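Local atomic coordinates of DegV family protein (Eubacterium eligens, PDB entry 3FDJ), a protein that is of unknown function but, as a member of the DegV family, probably binds a fatty acid or similar lipid between its two domains. Residues L42-E52 and A258-R268. Sequence-based numbering, arbitrary orientation.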
ATOM      1  N   LEU A  42       0.157   6.790  16.280  1.00 16.81           N
ATOM      2  CA  LEU A  42      -0.149   7.923  15.410  1.00 15.87           C
ATOM      3  C   LEU A  42      -1.625   8.351  15.368  1.00 15.60           C
ATOM      4  O   LEU A  42      -2.525   7.544  15.091  1.00 16.25           O
ATOM      5  CB  LEU A  42       0.337   7.640  13.986  1.00 15.67           C
ATOM      6  CG  LEU A  42       0.262   8.799  12.995  1.00 14.40           C
ATOM      7  CD1 LEU A  42       1.031   9.993  13.493  1.00 12.04           C
ATOM      8  CD2 LEU A  42       0.801   8.321  11.636  1.00 10.42           C
ATOM      9  N   ASP A  43      -1.855   9.639  15.623  1.00 14.98           N
ATOM     10  CA  ASP A  43      -3.167  10.247  15.473  1.00 14.80           C
ATOM     11  C   ASP A  43      -3.232  10.856  14.068  1.00 13.90           C
ATOM     12  O   ASP A  43      -2.786  11.973  13.829  1.00 13.20           O
ATOM     13  CB  ASP A  43      -3.404  11.313  16.553  1.00 14.79           C
ATOM     14  CG  ASP A  43      -4.770  12.002  16.418  1.00 17.08           C
ATOM     15  OD1 ASP A  43      -5.430  11.871  15.362  1.00 19.25           O
ATOM     16  OD2 ASP A  43      -5.193  12.684  17.377  1.00 19.28           O
ATOM     17  N   ILE A  44      -3.774  10.091  13.140  1.00 14.22           N
ATOM     18  CA  ILE A  44      -3.732  10.469  11.725  1.00 14.07           C
ATOM     19  C   ILE A  44      -4.606  11.676  11.456  1.00 13.95           C
ATOM     20  O   ILE A  44      -4.230  12.552  10.695  1.00 13.84           O
ATOM     21  CB  ILE A  44      -4.136   9.292  10.825  1.00 14.01           C
ATOM     22  CG1 ILE A  44      -3.025   8.248  10.819  1.00 14.57           C
ATOM     23  CG2 ILE A  44      -4.422   9.768   9.398  1.00 13.52           C
ATOM     24  CD1 ILE A  44      -3.445   6.883  10.343  1.00 14.10           C
ATOM     25  N   HIS A  45      -5.765  11.733  12.106  1.00 14.73           N
ATOM     26  CA  HIS A  45      -6.692  12.855  11.946  1.00 14.68           C
ATOM     27  C   HIS A  45      -6.016  14.172  12.331  1.00 14.89           C
ATOM     28  O   HIS A  45      -6.118  15.173  11.617  1.00 14.10           O
ATOM     29  CB  HIS A  45      -7.949  12.618  12.788  1.00 15.46           C
ATOM     30  CG  HIS A  45      -9.006  13.664  12.602  1.00 16.59           C
ATOM     31  ND1 HIS A  45      -9.822  13.705  11.491  1.00 18.65           N
ATOM     32  CD2 HIS A  45      -9.369  14.714  13.375  1.00 18.85           C
ATOM     33  CE1 HIS A  45     -10.642  14.739  11.586  1.00 19.37           C
ATOM     34  NE2 HIS A  45     -10.390  15.367  12.721  1.00 20.36           N
ATOM     35  N   ARG A  46      -5.294  14.157  13.450  1.00 14.71           N
ATOM     36  CA  ARG A  46      -4.513  15.302  13.885  1.00 14.87           C
ATOM     37  C   ARG A  46      -3.405  15.671  12.879  1.00 14.58           C
ATOM     38  O   ARG A  46      -3.184  16.849  12.579  1.00 14.11           O
ATOM     39  CB  ARG A  46      -3.902  15.031  15.271  1.00 14.88           C
ATOM     40  CG  ARG A  46      -2.898  16.078  15.728  1.00 16.80           C
ATOM     41  CD  ARG A  46      -2.382  15.813  17.149  1.00 18.94           C
ATOM     42  NE  ARG A  46      -1.378  16.801  17.531  1.00 19.78           N
ATOM     43  CZ  ARG A  46      -0.086  16.763  17.199  1.00 21.24           C
ATOM     44  NH1 ARG A  46       0.418  15.771  16.471  1.00 20.35           N
ATOM     45  NH2 ARG A  46       0.720  17.739  17.602  1.00 21.36           N
HETATM   46  N   MSE A  47      -2.697  14.663  12.375  1.00 14.51           N
HETATM   47  CA  MSE A  47      -1.632  14.915  11.414  1.00 14.01           C
HETATM   48  C   MSE A  47      -2.187  15.588  10.158  1.00 14.13           C
HETATM   49  O   MSE A  47      -1.605  16.544   9.656  1.00 13.88           O
HETATM   50  CB  MSE A  47      -0.935  13.609  11.021  1.00 13.61           C
HETATM   51  CG  MSE A  47       0.238  13.823  10.084  1.00 13.03           C
HETATM   52 SE   MSE A  47       0.947  12.141   9.420  0.80 13.72          SE
HETATM   53  CE  MSE A  47      -0.521  11.603   8.234  1.00 14.06           C
ATOM     54  N   LEU A  48      -3.294  15.067   9.639  1.00 14.51           N
ATOM     55  CA  LEU A  48      -3.903  15.640   8.442  1.00 14.90           C
ATOM     56  C   LEU A  48      -4.345  17.088   8.688  1.00 15.36           C
ATOM     57  O   LEU A  48      -4.207  17.937   7.802  1.00 14.68           O
ATOM     58  CB  LEU A  48      -5.085  14.790   7.977  1.00 15.10           C
ATOM     59  CG  LEU A  48      -4.742  13.388   7.449  1.00 14.57           C
ATOM     60  CD1 LEU A  48      -6.014  12.596   7.187  1.00 15.51           C
ATOM     61  CD2 LEU A  48      -3.890  13.477   6.205  1.00 14.83           C
ATOM     62  N   ASP A  49      -4.888  17.363   9.875  1.00 16.27           N
ATOM     63  CA  ASP A  49      -5.278  18.725  10.231  1.00 17.31           C
ATOM     64  C   ASP A  49      -4.055  19.639  10.258  1.00 17.46           C
ATOM     65  O   ASP A  49      -4.114  20.769   9.789  1.00 17.57           O
ATOM     66  CB  ASP A  49      -6.000  18.776  11.598  1.00 17.90           C
ATOM     67  CG  ASP A  49      -7.475  18.322  11.532  1.00 20.38           C
ATOM     68  OD1 ASP A  49      -7.985  17.966  10.444  1.00 22.92           O
ATOM     69  OD2 ASP A  49      -8.141  18.326  12.597  1.00 24.92           O
ATOM     70  N   ILE A  50      -2.945  19.150  10.802  1.00 17.63           N
ATOM     71  CA  ILE A  50      -1.720  19.942  10.858  1.00 18.11           C
ATOM     72  C   ILE A  50      -1.212  20.239   9.451  1.00 19.04           C
ATOM     73  O   ILE A  50      -0.884  21.392   9.128  1.00 18.38           O
ATOM     74  CB  ILE A  50      -0.620  19.254  11.701  1.00 17.70           C
ATOM     75  CG1 ILE A  50      -0.958  19.359  13.190  1.00 17.97           C
ATOM     76  CG2 ILE A  50       0.734  19.881  11.456  1.00 17.20           C
ATOM     77  CD1 ILE A  50      -0.070  18.496  14.067  1.00 17.21           C
ATOM     78  N   LEU A  51      -1.183  19.209   8.608  1.00 19.81           N
ATOM     79  CA  LEU A  51      -0.679  19.368   7.251  1.00 21.09           C
ATOM     80  C   LEU A  51      -1.540  20.288   6.395  1.00 22.08           C
ATOM     81  O   LEU A  51      -1.004  21.071   5.628  1.00 22.80           O
ATOM     82  CB  LEU A  51      -0.514  18.014   6.563  1.00 20.62           C
ATOM     83  CG  LEU A  51       0.585  17.172   7.195  1.00 20.18           C
ATOM     84  CD1 LEU A  51       0.506  15.751   6.707  1.00 19.62           C
ATOM     85  CD2 LEU A  51       1.954  17.763   6.940  1.00 22.24           C
ATOM     86  N   GLU A  52      -2.859  20.198   6.520  0.50 22.81           N
ATOM     87  CA  GLU A  52      -3.748  21.031   5.698  0.50 23.59           C
ATOM     88  C   GLU A  52      -3.582  22.529   5.936  0.50 24.05           C
ATOM     89  O   GLU A  52      -3.907  23.328   5.057  0.50 24.45           O
ATOM     90  CB  GLU A  52      -5.214  20.614   5.861  0.50 23.71           C
ATOM     91  CG  GLU A  52      -5.693  19.723   4.714  0.50 23.97           C
ATOM     92  CD  GLU A  52      -6.985  18.992   5.018  0.50 24.33           C
ATOM     93  OE1 GLU A  52      -7.607  19.266   6.061  0.50 24.86           O
ATOM     94  OE2 GLU A  52      -7.377  18.131   4.210  0.50 24.40           O
ATOM     95  N   ALA A 258      -6.717   3.678   5.837  1.00  9.55           N
ATOM     96  CA  ALA A 258      -5.305   3.860   5.504  1.00  9.64           C
ATOM     97  C   ALA A 258      -4.484   4.176   6.750  1.00  9.34           C
ATOM     98  O   ALA A 258      -5.000   4.722   7.735  1.00  9.10           O
ATOM     99  CB  ALA A 258      -5.154   4.962   4.459  1.00  9.33           C
ATOM    100  N   GLY A 259      -3.204   3.786   6.721  1.00  9.31           N
ATOM    101  CA  GLY A 259      -2.255   4.150   7.757  1.00  9.28           C
ATOM    102  C   GLY A 259      -1.682   5.516   7.461  1.00  9.23           C
ATOM    103  O   GLY A 259      -2.154   6.196   6.555  1.00  8.45           O
ATOM    104  N   GLY A 260      -0.676   5.904   8.241  1.00  8.80           N
ATOM    105  CA  GLY A 260      -0.081   7.239   8.179  1.00  9.91           C
ATOM    106  C   GLY A 260       0.534   7.590   6.825  1.00  9.76           C
ATOM    107  O   GLY A 260       0.269   8.643   6.276  1.00  9.17           O
ATOM    108  N   LEU A 261       1.359   6.695   6.298  1.00 10.18           N
ATOM    109  CA  LEU A 261       2.073   6.939   5.051  1.00 10.86           C
ATOM    110  C   LEU A 261       1.098   7.069   3.898  1.00 11.04           C
ATOM    111  O   LEU A 261       1.155   8.023   3.112  1.00 11.90           O
ATOM    112  CB  LEU A 261       3.049   5.783   4.785  1.00 11.05           C
ATOM    113  CG  LEU A 261       4.039   5.929   3.622  1.00 12.13           C
ATOM    114  CD1 LEU A 261       3.376   5.714   2.273  1.00 15.34           C
ATOM    115  CD2 LEU A 261       4.757   7.301   3.699  1.00 13.65           C
ATOM    116  N   CYS A 262       0.193   6.109   3.769  1.00 11.49           N
ATOM    117  CA  CYS A 262      -0.804   6.188   2.714  1.00 12.41           C
ATOM    118  C   CYS A 262      -1.742   7.385   2.901  1.00 11.95           C
ATOM    119  O   CYS A 262      -2.136   8.000   1.918  1.00 12.13           O
ATOM    120  CB  CYS A 262      -1.577   4.884   2.549  1.00 13.12           C
ATOM    121  SG  CYS A 262      -0.543   3.544   1.774  1.00 21.27           S
ATOM    122  N   SER A 263      -2.043   7.761   4.135  1.00 10.58           N
ATOM    123  CA  SER A 263      -2.885   8.949   4.392  1.00  9.64           C
ATOM    124  C   SER A 263      -2.170  10.219   3.946  1.00 10.15           C
ATOM    125  O   SER A 263      -2.790  11.098   3.364  1.00  9.48           O
ATOM    126  CB  SER A 263      -3.312   9.036   5.861  1.00 10.65           C
ATOM    127  OG  SER A 263      -4.181   7.956   6.217  1.00  8.99           O
ATOM    128  N   TYR A 264      -0.858  10.280   4.161  1.00  9.24           N
ATOM    129  CA  TYR A 264      -0.072  11.437   3.731  1.00  9.65           C
ATOM    130  C   TYR A 264      -0.101  11.608   2.201  1.00  9.80           C
ATOM    131  O   TYR A 264      -0.353  12.703   1.714  1.00  9.18           O
ATOM    132  CB  TYR A 264       1.375  11.346   4.259  1.00  9.44           C
ATOM    133  CG  TYR A 264       2.274  12.434   3.748  1.00  8.27           C
ATOM    134  CD1 TYR A 264       2.221  13.705   4.311  1.00 10.52           C
ATOM    135  CD2 TYR A 264       3.145  12.221   2.685  1.00  8.37           C
ATOM    136  CE1 TYR A 264       3.000  14.735   3.824  1.00 10.16           C
ATOM    137  CE2 TYR A 264       3.966  13.270   2.199  1.00  9.69           C
ATOM    138  CZ  TYR A 264       3.880  14.516   2.780  1.00  9.21           C
ATOM    139  OH  TYR A 264       4.638  15.571   2.338  1.00 10.68           O
ATOM    140  N   TYR A 265       0.150  10.530   1.466  1.00  9.63           N
ATOM    141  CA  TYR A 265       0.295  10.606   0.015  1.00 10.03           C
ATOM    142  C   TYR A 265      -1.020  10.522  -0.756  1.00  9.83           C
ATOM    143  O   TYR A 265      -1.145  11.139  -1.821  1.00  9.97           O
ATOM    144  CB  TYR A 265       1.290   9.549  -0.478  1.00  9.81           C
ATOM    145  CG  TYR A 265       2.734   9.964  -0.310  1.00  9.59           C
ATOM    146  CD1 TYR A 265       3.229  11.104  -0.961  1.00  8.61           C
ATOM    147  CD2 TYR A 265       3.613   9.246   0.520  1.00 10.19           C
ATOM    148  CE1 TYR A 265       4.556  11.504  -0.806  1.00 10.03           C
ATOM    149  CE2 TYR A 265       4.939   9.638   0.662  1.00  9.32           C
ATOM    150  CZ  TYR A 265       5.402  10.753  -0.006  1.00  8.85           C
ATOM    151  OH  TYR A 265       6.701  11.174   0.156  1.00  8.44           O
ATOM    152  N   ALA A 266      -1.993   9.774  -0.245  1.00  9.92           N
ATOM    153  CA  ALA A 266      -3.326   9.725  -0.884  1.00 11.26           C
ATOM    154  C   ALA A 266      -4.196  10.930  -0.540  1.00 10.93           C
ATOM    155  O   ALA A 266      -5.075  11.314  -1.319  1.00 11.20           O
ATOM    156  CB  ALA A 266      -4.051   8.421  -0.556  1.00  9.86           C
ATOM    157  N   GLU A 267      -3.944  11.505   0.630  1.00 10.99           N
ATOM    158  CA  GLU A 267      -4.612  12.708   1.158  1.00 11.17           C
ATOM    159  C   GLU A 267      -6.073  12.501   1.529  1.00 10.92           C
ATOM    160  O   GLU A 267      -6.685  11.496   1.196  1.00  8.78           O
ATOM    161  CB  GLU A 267      -4.400  13.926   0.259  1.00 12.27           C
ATOM    162  CG  GLU A 267      -2.924  14.271   0.172  1.00 14.89           C
ATOM    163  CD  GLU A 267      -2.636  15.658  -0.368  1.00 18.55           C
ATOM    164  OE1 GLU A 267      -3.277  16.633   0.102  1.00 20.82           O
ATOM    165  OE2 GLU A 267      -1.725  15.764  -1.226  1.00 17.21           O
ATOM    166  N   ARG A 268      -6.604  13.455   2.281  1.00 11.31           N
ATOM    167  CA  ARG A 268      -7.974  13.373   2.731  1.00 11.97           C
ATOM    168  C   ARG A 268      -8.892  13.161   1.539  1.00 11.29           C
ATOM    169  O   ARG A 268      -8.770  13.839   0.512  1.00 10.70           O
ATOM    170  CB  ARG A 268      -8.370  14.659   3.462  1.00 12.71           C
ATOM    171  CG  ARG A 268      -9.337  14.448   4.558  1.00 18.13           C
ATOM    172  CD  ARG A 268      -9.281  15.637   5.526  1.00 21.10           C
ATOM    173  NE  ARG A 268      -9.066  15.189   6.897  1.00 24.94           N
ATOM    174  CZ  ARG A 268      -8.542  15.930   7.874  1.00 24.68           C
ATOM    175  NH1 ARG A 268      -8.134  17.176   7.648  1.00 26.61           N
ATOM    176  NH2 ARG A 268      -8.417  15.413   9.089  1.00 26.56           N
TER
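Arg268 reaches back from just beyond helix 260-266 and lays its guanidinium against the flank of helix 44-52. Asp49 OD1 accepts from both NH1 and NH2 of Arg268, each 2.9 Å away, in bonds bent to just under 140°. Both bonds of this salt bridge converge on the one oxygen, end-on, and the carboxylate plane is turned 58° from the guanidinium, so the two groups are not coplanar. In the conformer given, Glu52 OE1 comes to the guanidinium edge and adds a weak bond, 2.7 Å from Arg268 NH1; Glu52 has a second position, which makes this arm less certain. Leu48 CB sits over one face. Outside the two segments, Glu232 makes a salt bridge to Arg268 NE and a hydrogen bond with His45 ND1. With an alanine here instead of Arg268, the carboxylates of Asp49, Glu52 and Glu232 would probably lose their shared cation, and Leu48 CB the flat group packed against it.

Farther in, the contact turns apolar. Ile44 has CG1 anti to its carbonyl carbon (chi1 -72°), which sends CD1 against the Gly259-Gly260 backbone, 3.6 Å from Gly260 N, and leaves CG2 beside Ser263. The Ser263 hydroxyl is itself bonded to Gly259 O, one turn back. Leu42 CD2 lies 3.7 Å from Gly260 CA, an approach that the bare glycine permits. Selenomethionine Met47 bends at its end to place CE by Gly260 O, and Leu51 CD1 meets the edge of the Tyr264 ring, 3.6 Å from Tyr264 CD1. Two helices from the two halves of the DegV fold, running roughly the same way, thus close through apolar side chains on glycine backbone, while Arg268 probably stays charged and balances its carboxylates at the margin.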